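Local coordinates for aluminum resistance protein (Clostridium novyi, PDB 3I16), which is probably a pyridoxal-5'-phosphate-dependent carbon-sulfur lyase of the methionine gamma-lyase family, thought to be involved in aluminium resistance, at residues B[57-60]-B[61-64]; B[48-51]-B[52-56]; B[259-262]-B[263-267]. All blocks are in the same frame, centred on the assembly; numbering follows the deposited sequence.

Interaction 1 (B[57-60]-B[61-64])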
loop_
_atom_site.group_PDB
_atom_site.type_symbol
_atom_site.label_atom_id
_atom_site.label_comp_id
_atom_site.label_asym_id
_atom_site.label_seq_id
_atom_site.Cartn_x
_atom_site.Cartn_y
_atom_site.Cartn_z
ATOM N N ILE B 57 -16.927 -14.217 -5.450
ATOM C CA ILE B 57 -16.023 -13.155 -5.073
ATOM C C ILE B 57 -16.835 -11.992 -4.471
ATOM O O ILE B 57 -17.851 -11.588 -5.020
ATOM C CB ILE B 57 -15.149 -12.697 -6.289
ATOM C CG1 ILE B 57 -14.294 -13.860 -6.818
ATOM C CG2 ILE B 57 -14.239 -11.504 -5.933
ATOM C CD1 ILE B 57 -13.356 -14.497 -5.793
ATOM N N SER B 58 -16.377 -11.506 -3.320
ATOM C CA SER B 58 -16.969 -10.398 -2.596
ATOM C C SER B 58 -15.868 -9.419 -2.183
ATOM O O SER B 58 -14.676 -9.681 -2.379
ATOM C CB SER B 58 -17.626 -10.915 -1.331
ATOM O OG SER B 58 -16.637 -11.368 -0.421
ATOM N N GLU B 59 -16.265 -8.311 -1.561
ATOM C CA GLU B 59 -15.294 -7.328 -1.075
ATOM C C GLU B 59 -14.384 -7.926 -0.012
ATOM O O GLU B 59 -13.252 -7.484 0.130
ATOM C CB GLU B 59 -15.979 -6.044 -0.600
ATOM C CG GLU B 59 -16.675 -5.326 -1.777
ATOM C CD GLU B 59 -17.412 -4.040 -1.404
ATOM O OE1 GLU B 59 -17.805 -3.866 -0.218
ATOM O OE2 GLU B 59 -17.618 -3.215 -2.331
ATOM N N ALA B 60 -14.848 -8.972 0.681
ATOM C CA ALA B 60 -14.047 -9.681 1.693
ATOM C C ALA B 60 -12.785 -10.336 1.109
ATOM O O ALA B 60 -11.843 -10.652 1.854
ATOM C CB ALA B 60 -14.884 -10.738 2.384
ATOM N N HIS B 61 -12.770 -10.567 -0.203
ATOM C CA HIS B 61 -11.604 -11.152 -0.856
ATOM C C HIS B 61 -10.522 -10.136 -1.161
ATOM O O HIS B 61 -9.452 -10.532 -1.601
ATOM C CB HIS B 61 -11.991 -11.860 -2.151
ATOM C CG HIS B 61 -12.813 -13.080 -1.926
ATOM N ND1 HIS B 61 -14.190 -13.061 -1.938
ATOM C CD2 HIS B 61 -12.458 -14.349 -1.625
ATOM C CE1 HIS B 61 -14.649 -14.272 -1.696
ATOM N NE2 HIS B 61 -13.618 -15.073 -1.494
ATOM N N PHE B 62 -10.784 -8.845 -0.944
ATOM C CA PHE B 62 -9.774 -7.828 -1.195
ATOM C C PHE B 62 -8.987 -7.666 0.090
ATOM O O PHE B 62 -8.980 -6.629 0.746
ATOM C CB PHE B 62 -10.378 -6.527 -1.747
ATOM C CG PHE B 62 -11.256 -6.746 -2.960
ATOM C CD1 PHE B 62 -10.916 -7.687 -3.929
ATOM C CD2 PHE B 62 -12.403 -5.988 -3.155
ATOM C CE1 PHE B 62 -11.738 -7.894 -5.041
ATOM C CE2 PHE B 62 -13.210 -6.182 -4.290
ATOM C CZ PHE B 62 -12.870 -7.137 -5.216
ATOM N N THR B 63 -8.280 -8.746 0.384
ATOM C CA THR B 63 -7.505 -8.916 1.582
ATOM C C THR B 63 -6.241 -8.087 1.607
ATOM O O THR B 63 -5.681 -7.689 0.575
ATOM C CB THR B 63 -7.086 -10.389 1.714
ATOM O OG1 THR B 63 -6.474 -10.808 0.489
ATOM C CG2 THR B 63 -8.291 -11.283 2.004
ATOM N N ASN B 64 -5.798 -7.843 2.821
ATOM C CA ASN B 64 -4.583 -7.123 3.087
ATOM C C ASN B 64 -3.810 -8.018 4.074
ATOM O O ASN B 64 -3.656 -7.690 5.233
ATOM C CB ASN B 64 -4.956 -5.766 3.685
ATOM C CG ASN B 64 -3.768 -4.887 3.928
ATOM O OD1 ASN B 64 -2.878 -4.783 3.067
ATOM N ND2 ASN B 64 -3.748 -4.212 5.104
#
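His61 folds its imidazole back under the start of its own turn, where Ile57 and Ser58 receive it on two sides. The ring lies flat beneath the end of Ile57, the two side chains crossing at about a right angle: CD1 stands 4.1 Å from the centroid of the His61 ring and only 5° off its normal, a clean CH-pi contact over one face. At the ring edge, Ser58 N gives its hydrogen to His61 ND1 at 3.0 Å, in an almost straight bond (168° at the hydrogen) that comes in slightly tilted from the ring plane. With CG beside its own backbone N (chi1 -68°), the His61 side chain is turned back toward Ser58, and a contact over the face and a bond at the edge should together restrict its rotation.

Phe62 swings to the other side of the backbone. The carbonyl oxygen Ser58 O sits over the centre of its ring, 4.1 Å above the plane, while Ile57 CG2 brushes Phe62 CE1 at 4.5 Å. The two branches of Ile57 thus serve different rings. Beneath these side chains the backbone coils tightly: His61 N bonds to Ser58 O at 3.0 Å, and Phe62 N to Glu59 O at 3.0 Å, three-residue spacings that fit a short 3-10 turn. Phe62 then centres an inverse gamma turn, which swings the chain out of the coil.

Ile358 of the second subunit packs on both Ile57 and Phe62. Within the chain, this loop between helices 17-54 and 73-86 rests Ile57 and His61 on Ser77 of helix 73-86 and on Tyr291 of helix 287-318, so the turn packs against both helices.

Interaction 2 (B[48-51]-B[52-56])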
loop_
_atom_site.group_PDB
_atom_site.type_symbol
_atom_site.label_atom_id
_atom_site.label_comp_id
_atom_site.label_asym_id
_atom_site.label_seq_id
_atom_site.Cartn_x
_atom_site.Cartn_y
_atom_site.Cartn_z
ATOM N N VAL B 48 -14.605 -14.863 -18.041
ATOM C CA VAL B 48 -13.998 -14.310 -16.823
ATOM C C VAL B 48 -15.052 -13.920 -15.777
ATOM O O VAL B 48 -14.878 -14.210 -14.587
ATOM C CB VAL B 48 -13.043 -13.128 -17.133
ATOM C CG1 VAL B 48 -12.534 -12.497 -15.849
ATOM C CG2 VAL B 48 -11.861 -13.593 -18.027
ATOM N N LEU B 49 -16.154 -13.308 -16.211
ATOM C CA LEU B 49 -17.227 -12.913 -15.287
ATOM C C LEU B 49 -17.749 -14.151 -14.588
ATOM O O LEU B 49 -17.940 -14.163 -13.373
ATOM C CB LEU B 49 -18.377 -12.261 -16.024
ATOM C CG LEU B 49 -19.615 -11.854 -15.190
ATOM C CD1 LEU B 49 -19.306 -10.781 -14.108
ATOM C CD2 LEU B 49 -20.737 -11.389 -16.139
ATOM N N ASN B 50 -17.989 -15.200 -15.375
ATOM C CA ASN B 50 -18.509 -16.439 -14.833
ATOM C C ASN B 50 -17.602 -17.031 -13.761
ATOM O O ASN B 50 -18.091 -17.477 -12.721
ATOM C CB ASN B 50 -18.728 -17.458 -15.947
ATOM C CG ASN B 50 -19.420 -18.693 -15.450
ATOM O OD1 ASN B 50 -18.828 -19.769 -15.363
ATOM N ND2 ASN B 50 -20.668 -18.540 -15.070
ATOM N N ALA B 51 -16.286 -17.026 -14.011
ATOM C CA ALA B 51 -15.313 -17.554 -13.045
ATOM C C ALA B 51 -15.392 -16.787 -11.728
ATOM O O ALA B 51 -15.372 -17.391 -10.652
ATOM C CB ALA B 51 -13.902 -17.525 -13.633
ATOM N N PHE B 52 -15.518 -15.461 -11.801
ATOM C CA PHE B 52 -15.707 -14.655 -10.582
ATOM C C PHE B 52 -16.947 -15.081 -9.790
ATOM O O PHE B 52 -16.903 -15.248 -8.565
ATOM C CB PHE B 52 -15.876 -13.156 -10.908
ATOM C CG PHE B 52 -14.591 -12.376 -10.939
ATOM C CD1 PHE B 52 -13.716 -12.478 -12.017
ATOM C CD2 PHE B 52 -14.286 -11.509 -9.897
ATOM C CE1 PHE B 52 -12.537 -11.732 -12.045
ATOM C CE2 PHE B 52 -13.126 -10.783 -9.899
ATOM C CZ PHE B 52 -12.244 -10.879 -10.981
ATOM N N GLN B 53 -18.036 -15.274 -10.514
ATOM C CA GLN B 53 -19.318 -15.562 -9.904
ATOM C C GLN B 53 -19.389 -16.942 -9.281
ATOM O O GLN B 53 -19.955 -17.093 -8.201
ATOM C CB GLN B 53 -20.431 -15.347 -10.929
ATOM C CG GLN B 53 -20.490 -13.888 -11.344
ATOM C CD GLN B 53 -21.512 -13.618 -12.396
ATOM O OE1 GLN B 53 -21.877 -14.514 -13.166
ATOM N NE2 GLN B 53 -21.986 -12.372 -12.452
ATOM N N GLU B 54 -18.793 -17.929 -9.943
ATOM C CA GLU B 54 -18.746 -19.284 -9.419
ATOM C C GLU B 54 -17.967 -19.329 -8.115
ATOM O O GLU B 54 -18.314 -20.089 -7.201
ATOM C CB GLU B 54 -18.143 -20.240 -10.444
ATOM C CG GLU B 54 -19.026 -20.466 -11.665
ATOM C CD GLU B 54 -20.280 -21.253 -11.347
ATOM O OE1 GLU B 54 -20.226 -22.152 -10.466
ATOM O OE2 GLU B 54 -21.324 -20.986 -11.992
ATOM N N GLU B 55 -16.941 -18.494 -8.003
ATOM C CA GLU B 55 -16.151 -18.419 -6.783
ATOM C C GLU B 55 -16.729 -17.469 -5.744
ATOM O O GLU B 55 -16.124 -17.268 -4.687
ATOM C CB GLU B 55 -14.696 -18.030 -7.112
ATOM C CG GLU B 55 -13.956 -19.134 -7.787
ATOM C CD GLU B 55 -13.911 -20.403 -6.948
ATOM O OE1 GLU B 55 -13.790 -20.310 -5.699
ATOM O OE2 GLU B 55 -13.974 -21.491 -7.556
ATOM N N ARG B 56 -17.877 -16.866 -6.040
ATOM C CA ARG B 56 -18.552 -15.980 -5.095
ATOM C C ARG B 56 -17.645 -14.868 -4.540
ATOM O O ARG B 56 -17.611 -14.596 -3.335
ATOM C CB ARG B 56 -19.187 -16.830 -3.994
ATOM C CG ARG B 56 -20.242 -17.806 -4.550
ATOM C CD ARG B 56 -20.694 -18.832 -3.504
ATOM N NE ARG B 56 -21.436 -18.218 -2.411
ATOM C CZ ARG B 56 -22.739 -17.917 -2.440
ATOM N NH1 ARG B 56 -23.486 -18.157 -3.514
ATOM N NH2 ARG B 56 -23.300 -17.348 -1.382
#
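Glu54 N donates to Asn50 O at 2.9 Å, one of four successive i to i+4 bonds in this last stretch of helix. Asn50 and Glu54 lean across one another at a slant: Asn50 OD1 meets the aliphatic Glu54 CG at 3.8 Å, with amide and carboxylate planes 44° apart, and the amide nitrogen of Asn50 goes instead to Tyr13 of the second subunit.

Leu49 and Gln53 make the next pair. Gln53, with CG beside its own backbone N (chi1 -64°) and extended beyond it, lies back along the helix over Leu49. Leu49 CD1 packs against the amide nitrogen, Gln53 NE2, at 3.5 Å, the atom that bonds Ser356 O of the second subunit. On the buried side, Val48 and Phe52 point the same way; Val48 CG1 touches Phe52 CE1 at 3.9 Å, and the carbonyl Val48 O lies in plane at the ring edge, 3.3 Å from Phe52 CD1.

At the end the chain turns over. Arg56 adopts a positive phi (52°), its N bonds back to Gln53 O at 3.0 Å, and Ile57 N probably reaches Phe52 O: the Schellman motif that closes helix 17-54.

Interaction 3 (B[259-262]-B[263-267]). With EDO (1,2-ethanediol), chain O.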
loop_
_atom_site.group_PDB
_atom_site.type_symbol
_atom_site.label_atom_id
_atom_site.label_comp_id
_atom_site.label_asym_id
_atom_site.label_seq_id
_atom_site.Cartn_x
_atom_site.Cartn_y
_atom_site.Cartn_z
ATOM N N GLY B 259 -2.948 -25.398 -14.309
ATOM C CA GLY B 259 -2.759 -26.755 -14.763
ATOM C C GLY B 259 -3.183 -27.810 -13.771
ATOM O O GLY B 259 -3.978 -27.550 -12.890
ATOM N N THR B 260 -2.638 -29.002 -13.922
ATOM C CA THR B 260 -2.963 -30.088 -13.021
ATOM C C THR B 260 -2.491 -29.769 -11.617
ATOM O O THR B 260 -1.500 -29.048 -11.422
ATOM C CB THR B 260 -2.375 -31.435 -13.475
ATOM O OG1 THR B 260 -0.948 -31.429 -13.363
ATOM C CG2 THR B 260 -2.794 -31.737 -14.894
ATOM N N LYS B 261 -3.221 -30.286 -10.632
ATOM C CA LYS B 261 -2.875 -30.061 -9.239
ATOM C C LYS B 261 -1.454 -30.518 -8.939
ATOM O O LYS B 261 -0.704 -29.824 -8.234
ATOM C CB LYS B 261 -3.879 -30.761 -8.326
ATOM C CG LYS B 261 -3.704 -30.459 -6.838
ATOM C CD LYS B 261 -4.904 -30.971 -6.040
ATOM C CE LYS B 261 -4.739 -30.775 -4.550
ATOM N NZ LYS B 261 -5.985 -31.098 -3.791
ATOM N N ASP B 262 -1.069 -31.675 -9.466
ATOM C CA ASP B 262 0.289 -32.185 -9.240
ATOM C C ASP B 262 1.357 -31.231 -9.833
ATOM O O ASP B 262 2.331 -30.923 -9.171
ATOM C CB ASP B 262 0.452 -33.581 -9.836
ATOM C CG ASP B 262 1.737 -34.233 -9.413
ATOM O OD1 ASP B 262 1.933 -34.399 -8.188
ATOM O OD2 ASP B 262 2.540 -34.594 -10.298
ATOM N N CYS B 263 1.175 -30.768 -11.069
ATOM C CA CYS B 263 2.142 -29.823 -11.677
ATOM C C CYS B 263 2.192 -28.476 -10.957
ATOM O O CYS B 263 3.257 -27.880 -10.842
ATOM C CB CYS B 263 1.836 -29.565 -13.150
ATOM S SG CYS B 263 2.071 -31.002 -14.232
ATOM N N ILE B 264 1.047 -28.006 -10.464
ATOM C CA ILE B 264 0.981 -26.722 -9.767
ATOM C C ILE B 264 1.626 -26.862 -8.397
ATOM O O ILE B 264 2.416 -25.997 -8.002
ATOM C CB ILE B 264 -0.456 -26.195 -9.683
ATOM C CG1 ILE B 264 -0.941 -25.754 -11.088
ATOM C CG2 ILE B 264 -0.549 -25.031 -8.704
ATOM C CD1 ILE B 264 -0.306 -24.453 -11.650
ATOM N N GLU B 265 1.329 -27.953 -7.680
ATOM C CA GLU B 265 1.976 -28.159 -6.385
ATOM C C GLU B 265 3.493 -28.224 -6.525
ATOM O O GLU B 265 4.208 -27.553 -5.770
ATOM C CB GLU B 265 1.434 -29.387 -5.652
ATOM C CG GLU B 265 0.058 -29.129 -5.053
ATOM C CD GLU B 265 -0.594 -30.376 -4.492
ATOM O OE1 GLU B 265 -0.013 -31.462 -4.642
ATOM O OE2 GLU B 265 -1.710 -30.266 -3.938
ATOM N N LYS B 266 3.973 -29.013 -7.486
ATOM C CA LYS B 266 5.416 -29.140 -7.718
ATOM C C LYS B 266 6.080 -27.790 -8.057
ATOM O O LYS B 266 7.207 -27.539 -7.634
ATOM C CB LYS B 266 5.710 -30.167 -8.809
ATOM C CG LYS B 266 5.526 -31.601 -8.357
ATOM C CD LYS B 266 5.902 -32.541 -9.484
ATOM C CE LYS B 266 5.727 -34.002 -9.131
ATOM N NZ LYS B 266 5.950 -34.832 -10.379
ATOM N N THR B 267 5.408 -26.957 -8.854
ATOM C CA THR B 267 5.916 -25.616 -9.142
ATOM C C THR B 267 5.990 -24.783 -7.846
ATOM O O THR B 267 7.004 -24.120 -7.599
ATOM C CB THR B 267 5.035 -24.866 -10.158
ATOM O OG1 THR B 267 4.943 -25.625 -11.367
ATOM C CG2 THR B 267 5.634 -23.486 -10.461
HETATM C C1 EDO O . 4.567 -33.555 -5.341
HETATM O O1 EDO O . 4.373 -34.223 -4.095
HETATM C C2 EDO O . 3.410 -32.600 -5.606
HETATM O O2 EDO O . 2.414 -32.707 -4.585
#
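Thr260 OG1 takes the hydrogen of Cys263 N at 3.2 Å, at an angle of 159°, and so caps the first turn of the helix. The hydroxyl is placed for this by chi1 of 68°, which sets OG1 between the backbone N and the carbonyl carbon. Cys263 SG lies alongside, also 3.2 Å from Thr260 OG1. The same threonine offers its carbonyl too: Ile264 N bonds to Thr260 O at 2.9 Å.

On the solvent side, two pairs of charged side chains run along the helix. Lys266 NZ reaches Asp262 OD2 at 3.4 Å, a salt bridge whose hydrogen bond is weak. Lys261 meets Glu265 differently: its CE comes within 3.1 Å of Glu265 OE2, but NZ points away from the carboxylate and stays 4.4 Å from OE2. The other carboxylate oxygen, Glu265 OE1, accepts from O2 of a 1,2-ethanediol at 2.7 Å. That molecule, probably from the crystallisation liquor, also bonds to Ser139 O of the fourth subunit.

Behind this layer, Ile264 turns inward, its CG1 against Gly259 N, and packs on Leu237, Leu257 and Leu92 of the sheet. In the next turn Thr267 OG1 donates to Cys263 O at 2.9 Å, while its backbone N reaches the same oxygen from the opposite face of the carbonyl plane. Lys261 N, in the first turn, bonds to Glu89 OE1.

Gly259, with a backbone conformation (phi 163°) that suits a residue without a side chain, ends strand 255-259. Here a threonine N-cap leads the chain into helix 261-271 from the antiparallel strand of a seven-stranded mixed sheet, a sheet as in the large domain of fold-type I pyridoxal-phosphate enzymes.

How the interactions relate
Interactions 2 and 1 are consecutive: the Schellman end of helix 17-54 leads straight into the 57-64 turn, and His61 CE1 packs 3.4 Å from Arg56 O. Both rest against helices 73-86 and 287-318 and both meet the second subunit, so apolar residues of both pack within the chain and at the interface. Interaction 3 stands apart, its nearest atoms about 17 Å from interaction 1 and about 13 Å from interaction 2; it starts a helix on the sheet and touches the fourth subunit. All three are partly buried, interaction 3 with exposed charged residues on one side of its helix. Chemistry follows place: rings in interaction 1, amides serving a neighbour in interaction 2, charge pairs in interaction 3.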